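Local coordinates for protein VESB protease (Vibrio cholerae, PDB 4LK4) that is a secreted serine protease of the trypsin-like S1 family, probably cutting peptide bonds within protein chains, at residues V160-Q165 against T183-A188; A131-T136 against I203-G208; Q266-T271 against V313-D318; A290-L295 against Y325-E330. The protein carries 1 engineered substitution. All coordinates share one frame; numbering follows the deposited sequence.

Contact 1 (V160-Q165 against T183-A188); sequences VDLVSQ and TNFCAA
Asn184 meets Gln165 through its backbone carbonyl. Gln165 NE2 donates to Asn184 O at 2.8 Å and lies in the plane of that carbonyl. The amide reaches the strand because the Gln165 chain bends at chi2 (75°). Its other branch, OE1, lies over the start of the Phe185 side chain, 3.5 Å from Phe185 CB. Gln165 OE1 also accepts from Arg126, and NE2 also donates to Ser177 O. Both branches of this buried amide are therefore held.

At Phe185, Leu162 CD1 lies 3.5 Å from Phe185 CD1, obliquely to the ring. The two side chains cross at about a right angle. At Cys186, the backbone O accepts from Val163 N at 3.1 Å, with the donor lying above the carbonyl plane. Cys186 N donates to a water that in turn donates to Val163 O and Gln165 OE1. This water bridges the two segments where 160-165 leaves the sheet. Cys186 CB rests on Val163 CB, and its SG is bonded to Cys168.

Ala187 CB touches Val160 CG2, at 3.7 Å. Ala188 closes the pairing with two bonds. Ala188 N donates to Asp161 O, and Asp161 N donates to Ala188 O, both at 2.8 Å. Val163 CG2 lies against Ala188 CB. The Asp161 carboxylate leads off to a salt bridge with Arg10.

This antiparallel pair belongs to a sheet of the trypsin-like domain. Strand 134-139 flanks strand 156-162, strand 229-233 flanks strand 184-189, and helix 165-172 starts at Gln165.

Contact 2 (A131-T136 against I203-G208); sequences ALTPLT and IVVKTG
Pro134 O is gripped by two donors. Lys206 N reaches it at 3.1 Å, and a water donates to it at 2.8 Å. The Lys206 donor is tilted 31° from the carbonyl plane. The same water accepts from Thr207 N, so it carries the link two residues past the end of strand 202-205.

Two more backbone bonds follow. Thr136 N donates to Val204 O in the plane of the carbonyl, and Val204 N returns a bond to Thr136 O at 2.9 Å. They make Thr136 and Val204 a hydrogen-bonded antiparallel pair. Leu135 and Val205 form the non-hydrogen-bonded pair beside it, and their side chains diverge. Strands 134-139 and 202-205 are thus antiparallel neighbours in a sheet of the trypsin-like domain.

On the buried side, Leu135 CD1 meets Ile203 CD1 at 3.8 Å. Ile203 CG1 points anti to the backbone N (chi1 178°), which extends the chain alongside Leu135 CB. Leu135 CD2 reaches the other way, to Val205 CA at 3.8 Å.

Lys206 works on the outer side. Its CB and CD carbons pack on Pro134 CB, with CD at 3.9 Å, and its methylenes also run past Thr136 OG1. The chain stays extended until chi4 (90°), where the ammonium turns. A water accepts from Lys206 NZ and donates to Thr136 OG1 at 2.9 Å. Asp159 completes this cluster: it forms a salt bridge with Lys206 and a hydrogen bond with Thr136 OG1.

The contact is two-sided. Aliphatic packing faces the domain interior, while the lysine charge is balanced by a carboxylate and probably holds Asp159 in its ionised form.

Contact 3 (Q266-T271 against V313-D318); sequences QSFTYT and VEVAVD
Phe268 and Val313 trade two backbone hydrogen bonds. Phe268 N donates to Val313 O at 2.8 Å, and Val313 N donates back to Phe268 O at 3.0 Å. The first approaches nearly along the C=O axis. Gln266 and Val315 form a second such pair. Gln266 N donates to Val315 O at 2.9 Å but is rather bent, with 140° at the hydrogen. Val315 N meets Gln266 O from above the carbonyl plane and is straighter, at 169°. Between these pairs lies the non-hydrogen-bonded pair Ser267 and Glu314, where Ser267 CA makes a CA-H...O contact of 3.3 Å to Val313 O.

The pair joins strands 262-272 and 310-319, neighbours in the Ig-like domain that follows the protease part of the chain. They run antiparallel, and side chains alternate between two faces, as in the sheets of an Ig-like fold.

Apolar contacts gather on the face of Phe268 and Val315. Val315 CG2 touches Phe268 CE1 at 3.8 Å, with the two side chains crossing at about a right angle. The Phe268 ring leans over toward Val315 because its CG sits anti to the carbonyl carbon (chi1 -72°). Tyr270 CE1 lies near Val313 CB, more loosely. The same face continues into the interior: Phe268 packs edge-to-face with Phe329.

Polar groups differ in reach. Gln266 NE2 donates to Ser267 O at 3.2 Å, on a lone pair, and so folds back on its own strand. On the other face the Glu314 CG methylene lies beside Ser267 CB. The Tyr270 hydroxyl crosses to strand 338-349, where it is hydrogen-bonded to Ser344.

Contact 4 (A290-L295 against Y325-E330); sequences ADFSVL and YQYDFE
Phe292 turns the edge of its ring toward the face of Tyr327, yet the two strands share no backbone hydrogen bond. Phe292 CA and Tyr327 CA, the nearest such pair, are 7.8 Å apart, so side chains alone span the gap. The ring planes stand 78° apart in an offset edge-to-face pair, with centroids 6.0 Å apart. Phe292 CB sits over the Tyr327 face, and the two side chains slide past each other in opposite directions. Phe292 reaches across because its CG is anti to the backbone N (chi1 178°).

The far end of the same ring meets Phe329. Phe292 CZ is 4.0 Å from Phe329 CD1, and the planes are oblique at 42°. Phe292, Tyr327 and Phe329 together form an aromatic cluster.

Asp291 brings a carboxylate to the border of this cluster. Its OD2 lies 2.7 Å from Tyr327 OH, and the Asp291 CB also rests close to that hydroxyl. OD2 comes to the edge of the Tyr325 ring as well, 3.8 Å from Tyr325 CE2. Arg323 forms a long, weak ion pair with Asp291 and a cation-pi contact with Tyr325.

The contact lies between two layers of the Ig-like domain. Strand 310-319 pairs with strand 292-297 and lays Val315 on Phe292. Strand 338-349 pairs with strand 324-335. Tyr270 of strand 262-272 touches Phe329.

The four contacts fall into two pairs, one in each domain. Contacts 1 and 2 lie in the trypsin-like domain, with centres about 10 Å apart. Strands 134-139 and 156-162 are neighbours there, and along the chain contact 1 falls wholly between the two segments of contact 2. Contacts 3 and 4 lie in the Ig-like domain, with centres about 9 Å apart. Their segments alternate along the chain, and strands 310-319 and 292-297 join them. Contact 3 pairs strands within a layer, while contact 4 packs across the layers. No atom of contacts 1 and 2 touches contacts 3 and 4; the nearest approach, between atoms of contacts 1 and 4, is about 16 Å.

Contact 1 (V160-Q165 against T183-A188)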
loop_
_atom_site.group_PDB
_atom_site.type_symbol
_atom_site.label_atom_id
_atom_site.label_comp_id
_atom_site.label_asym_id
_atom_site.label_seq_id
_atom_site.Cartn_x
_atom_site.Cartn_y
_atom_site.Cartn_z
ATOM N N VAL A 160 5.478 -12.342 -18.202
ATOM C CA VAL A 160 5.471 -13.490 -17.339
ATOM C C VAL A 160 4.137 -14.168 -17.529
ATOM O O VAL A 160 3.170 -13.524 -17.902
ATOM C CB VAL A 160 5.627 -13.071 -15.859
ATOM C CG1 VAL A 160 6.966 -12.408 -15.634
ATOM C CG2 VAL A 160 4.532 -12.120 -15.433
ATOM N N ASP A 161 4.086 -15.461 -17.247
ATOM C CA ASP A 161 2.829 -16.248 -17.325
ATOM C C ASP A 161 2.219 -16.543 -15.954
ATOM O O ASP A 161 2.928 -16.931 -15.021
ATOM C CB ASP A 161 3.094 -17.588 -18.005
ATOM C CG ASP A 161 3.257 -17.470 -19.504
ATOM O OD1 ASP A 161 3.118 -16.351 -20.058
ATOM O OD2 ASP A 161 3.524 -18.518 -20.142
ATOM N N LEU A 162 0.900 -16.421 -15.843
ATOM C CA LEU A 162 0.193 -16.815 -14.616
ATOM C C LEU A 162 0.393 -18.308 -14.355
ATOM O O LEU A 162 0.306 -19.087 -15.267
ATOM C CB LEU A 162 -1.292 -16.486 -14.727
ATOM C CG LEU A 162 -2.177 -16.594 -13.476
ATOM C CD1 LEU A 162 -1.656 -15.814 -12.267
ATOM C CD2 LEU A 162 -3.590 -16.147 -13.838
ATOM N N VAL A 163 0.698 -18.659 -13.108
ATOM C CA VAL A 163 0.906 -20.025 -12.632
ATOM C C VAL A 163 -0.339 -20.544 -11.881
ATOM O O VAL A 163 -1.072 -19.753 -11.301
ATOM C CB VAL A 163 2.097 -20.024 -11.644
ATOM C CG1 VAL A 163 2.350 -21.398 -11.022
ATOM C CG2 VAL A 163 3.356 -19.507 -12.323
ATOM N N SER A 164 -0.572 -21.866 -11.899
ATOM C CA SER A 164 -1.681 -22.498 -11.127
ATOM C C SER A 164 -1.542 -22.166 -9.665
ATOM O O SER A 164 -0.477 -22.343 -9.101
ATOM C CB SER A 164 -1.691 -24.042 -11.242
ATOM O OG SER A 164 -1.767 -24.490 -12.616
ATOM N N GLN A 165 -2.610 -21.705 -9.033
ATOM C CA GLN A 165 -2.515 -21.412 -7.642
ATOM C C GLN A 165 -2.092 -22.637 -6.813
ATOM O O GLN A 165 -1.255 -22.514 -5.935
ATOM C CB GLN A 165 -3.793 -20.774 -7.097
ATOM C CG GLN A 165 -3.578 -20.078 -5.741
ATOM C CD GLN A 165 -2.853 -18.751 -5.830
ATOM O OE1 GLN A 165 -2.794 -18.133 -6.868
ATOM N NE2 GLN A 165 -2.325 -18.293 -4.709
ATOM N N THR A 183 -4.608 -13.544 -0.943
ATOM C CA THR A 183 -3.737 -12.411 -0.895
ATOM C C THR A 183 -2.682 -12.320 -2.002
ATOM O O THR A 183 -2.225 -11.218 -2.303
ATOM C CB THR A 183 -2.988 -12.376 0.465
ATOM O OG1 THR A 183 -2.178 -11.192 0.536
ATOM C CG2 THR A 183 -2.068 -13.578 0.640
ATOM N N ASN A 184 -2.221 -13.444 -2.532
ATOM C CA ASN A 184 -1.203 -13.364 -3.546
ATOM C C ASN A 184 -1.215 -14.519 -4.515
ATOM O O ASN A 184 -1.871 -15.543 -4.276
ATOM C CB ASN A 184 0.186 -13.158 -2.924
ATOM C CG ASN A 184 0.576 -14.250 -1.937
ATOM O OD1 ASN A 184 0.011 -15.333 -1.914
ATOM N ND2 ASN A 184 1.580 -13.961 -1.132
ATOM N N PHE A 185 -0.539 -14.314 -5.644
ATOM C CA PHE A 185 -0.411 -15.335 -6.698
ATOM C C PHE A 185 0.990 -15.309 -7.299
ATOM O O PHE A 185 1.784 -14.411 -7.009
ATOM C CB PHE A 185 -1.449 -15.097 -7.810
ATOM C CG PHE A 185 -1.234 -13.833 -8.596
ATOM C CD1 PHE A 185 -0.399 -13.812 -9.690
ATOM C CD2 PHE A 185 -1.881 -12.662 -8.242
ATOM C CE1 PHE A 185 -0.234 -12.651 -10.428
ATOM C CE2 PHE A 185 -1.680 -11.496 -8.943
ATOM C CZ PHE A 185 -0.862 -11.495 -10.045
ATOM N N CYS A 186 1.251 -16.271 -8.171
ATOM C CA CYS A 186 2.542 -16.479 -8.776
ATOM C C CYS A 186 2.482 -16.291 -10.273
ATOM O O CYS A 186 1.474 -16.572 -10.913
ATOM C CB CYS A 186 2.993 -17.924 -8.559
ATOM S SG CYS A 186 3.529 -18.306 -6.892
ATOM N N ALA A 187 3.609 -15.892 -10.835
ATOM C CA ALA A 187 3.751 -15.831 -12.263
ATOM C C ALA A 187 5.186 -16.114 -12.596
ATOM O O ALA A 187 6.097 -15.792 -11.831
ATOM C CB ALA A 187 3.365 -14.463 -12.756
ATOM N N ALA A 188 5.388 -16.702 -13.758
ATOM C CA ALA A 188 6.687 -17.218 -14.123
ATOM C C ALA A 188 7.282 -16.487 -15.283
ATOM O O ALA A 188 6.617 -16.203 -16.285
ATOM C CB ALA A 188 6.577 -18.698 -14.457
HETATM O O HOH W 1 -0.472 -18.577 -8.739
#

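Contact 2 (A131-T136 against I203-G208)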
loop_
_atom_site.group_PDB
_atom_site.type_symbol
_atom_site.label_atom_id
_atom_site.label_comp_id
_atom_site.label_asym_id
_atom_site.label_seq_id
_atom_site.Cartn_x
_atom_site.Cartn_y
_atom_site.Cartn_z
ATOM N N ALA A 131 -4.546 -20.286 -16.032
ATOM C CA ALA A 131 -3.100 -20.374 -15.946
ATOM C C ALA A 131 -2.552 -20.102 -17.336
ATOM O O ALA A 131 -3.178 -20.424 -18.325
ATOM C CB ALA A 131 -2.669 -21.763 -15.458
ATOM N N LEU A 132 -1.385 -19.478 -17.368
ATOM C CA LEU A 132 -0.717 -19.035 -18.593
ATOM C C LEU A 132 -1.275 -17.768 -19.198
ATOM O O LEU A 132 -0.817 -17.364 -20.232
ATOM C CB LEU A 132 -0.680 -20.131 -19.643
ATOM C CG LEU A 132 0.097 -21.408 -19.312
ATOM C CD1 LEU A 132 0.291 -22.169 -20.610
ATOM C CD2 LEU A 132 1.470 -21.188 -18.725
ATOM N N THR A 133 -2.262 -17.144 -18.576
ATOM C CA THR A 133 -2.664 -15.806 -18.977
ATOM C C THR A 133 -1.399 -14.929 -19.035
ATOM O O THR A 133 -0.653 -14.856 -18.080
ATOM C CB THR A 133 -3.668 -15.220 -17.980
ATOM O OG1 THR A 133 -4.898 -15.956 -18.062
ATOM C CG2 THR A 133 -3.896 -13.728 -18.244
ATOM N N PRO A 134 -1.125 -14.310 -20.193
ATOM C CA PRO A 134 0.066 -13.483 -20.294
ATOM C C PRO A 134 -0.051 -12.223 -19.441
ATOM O O PRO A 134 -1.075 -11.544 -19.503
ATOM C CB PRO A 134 0.098 -13.118 -21.793
ATOM C CG PRO A 134 -0.698 -14.199 -22.463
ATOM C CD PRO A 134 -1.793 -14.477 -21.506
ATOM N N LEU A 135 0.982 -11.911 -18.661
ATOM C CA LEU A 135 1.002 -10.702 -17.873
ATOM C C LEU A 135 2.299 -9.965 -18.129
ATOM O O LEU A 135 3.285 -10.564 -18.545
ATOM C CB LEU A 135 0.897 -11.045 -16.378
ATOM C CG LEU A 135 -0.212 -12.032 -15.991
ATOM C CD1 LEU A 135 -0.050 -12.407 -14.525
ATOM C CD2 LEU A 135 -1.580 -11.439 -16.215
ATOM N N THR A 136 2.297 -8.661 -17.838
ATOM C CA THR A 136 3.466 -7.832 -17.973
ATOM C C THR A 136 3.763 -7.060 -16.686
ATOM O O THR A 136 2.899 -6.376 -16.175
ATOM C CB THR A 136 3.279 -6.832 -19.124
ATOM O OG1 THR A 136 2.866 -7.526 -20.314
ATOM C CG2 THR A 136 4.584 -6.096 -19.403
ATOM N N ILE A 203 1.938 -5.442 -11.963
ATOM C CA ILE A 203 1.860 -6.467 -12.994
ATOM C C ILE A 203 0.443 -6.328 -13.548
ATOM O O ILE A 203 -0.515 -6.245 -12.797
ATOM C CB ILE A 203 2.205 -7.874 -12.418
ATOM C CG1 ILE A 203 2.091 -8.978 -13.457
ATOM C CG2 ILE A 203 1.333 -8.226 -11.216
ATOM C CD1 ILE A 203 2.621 -10.308 -12.931
ATOM N N VAL A 204 0.323 -6.275 -14.866
ATOM C CA VAL A 204 -0.928 -5.966 -15.521
ATOM C C VAL A 204 -1.291 -7.087 -16.466
ATOM O O VAL A 204 -0.417 -7.788 -16.958
ATOM C CB VAL A 204 -0.825 -4.635 -16.319
ATOM C CG1 VAL A 204 -0.290 -3.521 -15.432
ATOM C CG2 VAL A 204 0.074 -4.767 -17.526
ATOM N N VAL A 205 -2.573 -7.244 -16.760
ATOM C CA VAL A 205 -3.005 -8.242 -17.754
ATOM C C VAL A 205 -2.532 -7.728 -19.104
ATOM O O VAL A 205 -2.832 -6.593 -19.479
ATOM C CB VAL A 205 -4.534 -8.426 -17.758
ATOM C CG1 VAL A 205 -4.942 -9.562 -18.672
ATOM C CG2 VAL A 205 -5.041 -8.714 -16.352
ATOM N N LYS A 206 -1.787 -8.551 -19.844
ATOM C CA LYS A 206 -1.169 -8.096 -21.083
ATOM C C LYS A 206 -2.203 -7.558 -22.077
ATOM O O LYS A 206 -1.977 -6.494 -22.655
ATOM C CB LYS A 206 -0.322 -9.197 -21.699
ATOM C CG LYS A 206 0.307 -8.827 -23.033
ATOM C CD LYS A 206 1.479 -9.751 -23.309
ATOM C CE LYS A 206 2.112 -9.487 -24.675
ATOM N NZ LYS A 206 3.195 -8.460 -24.550
ATOM N N THR A 207 -3.321 -8.263 -22.258
ATOM C CA THR A 207 -4.447 -7.715 -23.019
ATOM C C THR A 207 -5.405 -6.967 -22.083
ATOM O O THR A 207 -6.013 -7.581 -21.214
ATOM C CB THR A 207 -5.248 -8.823 -23.753
ATOM O OG1 THR A 207 -4.348 -9.700 -24.434
ATOM C CG2 THR A 207 -6.202 -8.216 -24.774
ATOM N N GLY A 208 -5.549 -5.655 -22.267
ATOM C CA GLY A 208 -6.429 -4.826 -21.414
ATOM C C GLY A 208 -5.675 -3.946 -20.423
ATOM O O GLY A 208 -6.129 -2.862 -20.067
HETATM O O HOH W 2 -3.270 -11.294 -21.177
HETATM O O HOH W 3 2.919 -5.889 -22.760
#

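Contact 3 (Q266-T271 against V313-D318)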
loop_
_atom_site.group_PDB
_atom_site.type_symbol
_atom_site.label_atom_id
_atom_site.label_comp_id
_atom_site.label_asym_id
_atom_site.label_seq_id
_atom_site.Cartn_x
_atom_site.Cartn_y
_atom_site.Cartn_z
ATOM N N GLN A 266 -0.569 8.682 23.202
ATOM C CA GLN A 266 -0.263 8.981 21.796
ATOM C C GLN A 266 -1.459 9.598 21.090
ATOM O O GLN A 266 -2.519 9.050 21.097
ATOM C CB GLN A 266 0.160 7.704 21.069
ATOM C CG GLN A 266 0.489 7.902 19.603
ATOM C CD GLN A 266 1.701 8.785 19.421
ATOM O OE1 GLN A 266 2.730 8.568 20.054
ATOM N NE2 GLN A 266 1.579 9.801 18.580
ATOM N N SER A 267 -1.267 10.748 20.481
ATOM C CA SER A 267 -2.306 11.392 19.700
ATOM C C SER A 267 -2.412 10.838 18.238
ATOM O O SER A 267 -1.415 10.409 17.651
ATOM C CB SER A 267 -2.021 12.896 19.686
ATOM O OG SER A 267 -3.037 13.594 18.995
ATOM N N PHE A 268 -3.625 10.847 17.684
ATOM C CA PHE A 268 -3.891 10.424 16.301
ATOM C C PHE A 268 -4.772 11.467 15.620
ATOM O O PHE A 268 -5.780 11.867 16.183
ATOM C CB PHE A 268 -4.643 9.102 16.269
ATOM C CG PHE A 268 -3.825 7.922 16.646
ATOM C CD1 PHE A 268 -3.585 7.635 17.948
ATOM C CD2 PHE A 268 -3.315 7.084 15.684
ATOM C CE1 PHE A 268 -2.848 6.529 18.309
ATOM C CE2 PHE A 268 -2.571 5.976 16.034
ATOM C CZ PHE A 268 -2.356 5.692 17.358
ATOM N N THR A 269 -4.423 11.888 14.408
ATOM C CA THR A 269 -5.197 12.929 13.739
ATOM C C THR A 269 -5.906 12.424 12.496
ATOM O O THR A 269 -5.352 11.639 11.717
ATOM C CB THR A 269 -4.329 14.145 13.424
ATOM O OG1 THR A 269 -3.793 14.637 14.655
ATOM C CG2 THR A 269 -5.135 15.250 12.760
ATOM N N TYR A 270 -7.148 12.886 12.354
ATOM C CA TYR A 270 -8.109 12.480 11.322
ATOM C C TYR A 270 -8.550 13.750 10.599
ATOM O O TYR A 270 -8.973 14.718 11.241
ATOM C CB TYR A 270 -9.302 11.755 11.975
ATOM C CG TYR A 270 -8.826 10.548 12.745
ATOM C CD1 TYR A 270 -8.419 10.663 14.076
ATOM C CD2 TYR A 270 -8.696 9.314 12.123
ATOM C CE1 TYR A 270 -7.916 9.573 14.770
ATOM C CE2 TYR A 270 -8.206 8.219 12.811
ATOM C CZ TYR A 270 -7.804 8.356 14.131
ATOM O OH TYR A 270 -7.284 7.273 14.808
ATOM N N THR A 271 -8.429 13.754 9.276
ATOM C CA THR A 271 -8.664 14.941 8.467
ATOM C C THR A 271 -9.526 14.625 7.244
ATOM O O THR A 271 -9.235 13.683 6.495
ATOM C CB THR A 271 -7.331 15.491 7.966
ATOM O OG1 THR A 271 -6.422 15.580 9.063
ATOM C CG2 THR A 271 -7.514 16.855 7.339
ATOM N N VAL A 313 -7.529 12.434 18.519
ATOM C CA VAL A 313 -7.883 11.577 19.608
ATOM C C VAL A 313 -6.585 11.220 20.291
ATOM O O VAL A 313 -5.574 10.995 19.623
ATOM C CB VAL A 313 -8.535 10.315 19.044
ATOM C CG1 VAL A 313 -8.542 9.203 20.074
ATOM C CG2 VAL A 313 -9.950 10.622 18.580
ATOM N N GLU A 314 -6.602 11.163 21.613
ATOM C CA GLU A 314 -5.384 10.875 22.380
ATOM C C GLU A 314 -5.624 9.631 23.228
ATOM O O GLU A 314 -6.470 9.628 24.118
ATOM C CB GLU A 314 -4.996 12.080 23.221
ATOM C CG GLU A 314 -3.531 12.140 23.636
ATOM C CD GLU A 314 -3.269 13.124 24.797
ATOM O OE1 GLU A 314 -4.227 13.708 25.400
ATOM O OE2 GLU A 314 -2.080 13.305 25.122
ATOM N N VAL A 315 -4.909 8.556 22.911
ATOM C CA VAL A 315 -5.164 7.270 23.535
ATOM C C VAL A 315 -4.008 6.847 24.380
ATOM O O VAL A 315 -2.903 7.327 24.207
ATOM C CB VAL A 315 -5.455 6.161 22.507
ATOM C CG1 VAL A 315 -6.564 6.612 21.577
ATOM C CG2 VAL A 315 -4.216 5.765 21.725
ATOM N N ALA A 316 -4.283 5.927 25.289
ATOM C CA ALA A 316 -3.274 5.447 26.198
ATOM C C ALA A 316 -3.343 3.947 26.428
ATOM O O ALA A 316 -4.373 3.313 26.224
ATOM C CB ALA A 316 -3.363 6.192 27.525
ATOM N N VAL A 317 -2.212 3.401 26.854
ATOM C CA VAL A 317 -2.094 2.008 27.228
ATOM C C VAL A 317 -1.333 1.953 28.533
ATOM O O VAL A 317 -0.221 2.468 28.631
ATOM C CB VAL A 317 -1.330 1.187 26.171
ATOM C CG1 VAL A 317 -1.037 -0.215 26.697
ATOM C CG2 VAL A 317 -2.128 1.118 24.884
ATOM N N ASP A 318 -1.946 1.323 29.527
ATOM C CA ASP A 318 -1.331 1.102 30.825
ATOM C C ASP A 318 -0.697 -0.275 30.734
ATOM O O ASP A 318 -1.347 -1.292 30.975
ATOM C CB ASP A 318 -2.392 1.173 31.938
ATOM C CG ASP A 318 -1.793 1.164 33.342
ATOM O OD1 ASP A 318 -0.595 1.501 33.494
ATOM O OD2 ASP A 318 -2.531 0.846 34.303
#

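Contact 4 (A290-L295 against Y325-E330)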
loop_
_atom_site.group_PDB
_atom_site.type_symbol
_atom_site.label_atom_id
_atom_site.label_comp_id
_atom_site.label_asym_id
_atom_site.label_seq_id
_atom_site.Cartn_x
_atom_site.Cartn_y
_atom_site.Cartn_z
ATOM N N ALA A 290 -9.293 -3.153 29.266
ATOM C CA ALA A 290 -9.062 -2.172 30.321
ATOM C C ALA A 290 -7.699 -1.500 30.233
ATOM O O ALA A 290 -7.555 -0.360 30.643
ATOM C CB ALA A 290 -9.216 -2.832 31.673
ATOM N N ASP A 291 -6.702 -2.212 29.713
ATOM C CA ASP A 291 -5.402 -1.613 29.403
ATOM C C ASP A 291 -5.533 -0.349 28.554
ATOM O O ASP A 291 -4.761 0.597 28.696
ATOM C CB ASP A 291 -4.550 -2.583 28.581
ATOM C CG ASP A 291 -4.196 -3.846 29.325
ATOM O OD1 ASP A 291 -4.047 -3.797 30.557
ATOM O OD2 ASP A 291 -4.044 -4.890 28.656
ATOM N N PHE A 292 -6.481 -0.363 27.625
ATOM C CA PHE A 292 -6.621 0.717 26.670
ATOM C C PHE A 292 -7.581 1.746 27.227
ATOM O O PHE A 292 -8.502 1.405 27.932
ATOM C CB PHE A 292 -7.119 0.159 25.345
ATOM C CG PHE A 292 -7.343 1.195 24.300
ATOM C CD1 PHE A 292 -8.558 1.857 24.217
ATOM C CD2 PHE A 292 -6.346 1.500 23.385
ATOM C CE1 PHE A 292 -8.773 2.820 23.249
ATOM C CE2 PHE A 292 -6.556 2.456 22.408
ATOM C CZ PHE A 292 -7.771 3.118 22.343
ATOM N N SER A 293 -7.330 3.009 26.931
ATOM C CA SER A 293 -8.169 4.092 27.408
ATOM C C SER A 293 -8.045 5.285 26.460
ATOM O O SER A 293 -7.050 5.420 25.754
ATOM C CB SER A 293 -7.806 4.465 28.860
ATOM O OG SER A 293 -6.397 4.611 29.075
ATOM N N VAL A 294 -9.078 6.121 26.423
ATOM C CA VAL A 294 -9.088 7.334 25.614
ATOM C C VAL A 294 -8.927 8.536 26.525
ATOM O O VAL A 294 -9.847 8.895 27.225
ATOM C CB VAL A 294 -10.424 7.491 24.859
ATOM C CG1 VAL A 294 -10.444 8.787 24.047
ATOM C CG2 VAL A 294 -10.662 6.287 23.974
ATOM N N LEU A 295 -7.773 9.179 26.516
ATOM C CA LEU A 295 -7.580 10.340 27.379
ATOM C C LEU A 295 -8.342 11.556 26.888
ATOM O O LEU A 295 -8.759 12.382 27.671
ATOM C CB LEU A 295 -6.101 10.686 27.473
ATOM C CG LEU A 295 -5.209 9.539 27.940
ATOM C CD1 LEU A 295 -3.816 10.063 28.248
ATOM C CD2 LEU A 295 -5.806 8.830 29.150
ATOM N N TYR A 325 1.851 -5.358 23.059
ATOM C CA TYR A 325 0.555 -4.717 23.027
ATOM C C TYR A 325 0.302 -4.266 21.604
ATOM O O TYR A 325 1.145 -3.619 20.993
ATOM C CB TYR A 325 0.515 -3.511 23.977
ATOM C CG TYR A 325 0.603 -3.874 25.436
ATOM C CD1 TYR A 325 1.826 -4.216 26.025
ATOM C CD2 TYR A 325 -0.533 -3.862 26.247
ATOM C CE1 TYR A 325 1.902 -4.539 27.373
ATOM C CE2 TYR A 325 -0.458 -4.179 27.599
ATOM C CZ TYR A 325 0.757 -4.519 28.150
ATOM O OH TYR A 325 0.824 -4.842 29.475
ATOM N N GLN A 326 -0.860 -4.630 21.077
ATOM C CA GLN A 326 -1.282 -4.177 19.776
ATOM C C GLN A 326 -2.773 -3.980 19.765
ATOM O O GLN A 326 -3.532 -4.952 19.695
ATOM C CB GLN A 326 -0.905 -5.188 18.700
ATOM C CG GLN A 326 -1.092 -4.642 17.291
ATOM C CD GLN A 326 -0.745 -5.662 16.235
ATOM O OE1 GLN A 326 0.348 -5.627 15.658
ATOM N NE2 GLN A 326 -1.658 -6.587 15.987
ATOM N N TYR A 327 -3.195 -2.720 19.825
ATOM C CA TYR A 327 -4.620 -2.403 19.845
ATOM C C TYR A 327 -5.045 -1.607 18.627
ATOM O O TYR A 327 -4.487 -0.557 18.340
ATOM C CB TYR A 327 -5.008 -1.626 21.106
ATOM C CG TYR A 327 -4.760 -2.351 22.390
ATOM C CD1 TYR A 327 -5.264 -3.629 22.600
ATOM C CD2 TYR A 327 -4.053 -1.751 23.423
ATOM C CE1 TYR A 327 -5.061 -4.290 23.813
ATOM C CE2 TYR A 327 -3.844 -2.406 24.624
ATOM C CZ TYR A 327 -4.337 -3.677 24.811
ATOM O OH TYR A 327 -4.120 -4.323 26.013
ATOM N N ASP A 328 -6.076 -2.111 17.967
ATOM C CA ASP A 328 -6.685 -1.487 16.814
ATOM C C ASP A 328 -8.019 -0.879 17.160
ATOM O O ASP A 328 -8.859 -1.518 17.776
ATOM C CB ASP A 328 -6.885 -2.547 15.739
ATOM C CG ASP A 328 -5.560 -3.060 15.192
ATOM O OD1 ASP A 328 -4.528 -2.441 15.533
ATOM O OD2 ASP A 328 -5.530 -4.051 14.430
ATOM N N PHE A 329 -8.215 0.362 16.762
ATOM C CA PHE A 329 -9.487 1.030 16.975
ATOM C C PHE A 329 -9.906 1.782 15.714
ATOM O O PHE A 329 -9.081 2.174 14.891
ATOM C CB PHE A 329 -9.407 1.985 18.165
ATOM C CG PHE A 329 -8.319 2.998 18.035
ATOM C CD1 PHE A 329 -7.031 2.697 18.425
ATOM C CD2 PHE A 329 -8.580 4.241 17.489
ATOM C CE1 PHE A 329 -6.019 3.624 18.285
ATOM C CE2 PHE A 329 -7.584 5.176 17.355
ATOM C CZ PHE A 329 -6.294 4.866 17.747
ATOM N N GLU A 330 -11.200 2.003 15.616
ATOM C CA GLU A 330 -11.851 2.427 14.416
ATOM C C GLU A 330 -12.715 3.641 14.730
ATOM O O GLU A 330 -13.510 3.621 15.688
ATOM C CB GLU A 330 -12.733 1.271 13.959
ATOM C CG GLU A 330 -13.246 1.358 12.545
ATOM C CD GLU A 330 -13.441 -0.028 11.910
ATOM O OE1 GLU A 330 -14.601 -0.497 11.847
ATOM O OE2 GLU A 330 -12.430 -0.652 11.483
#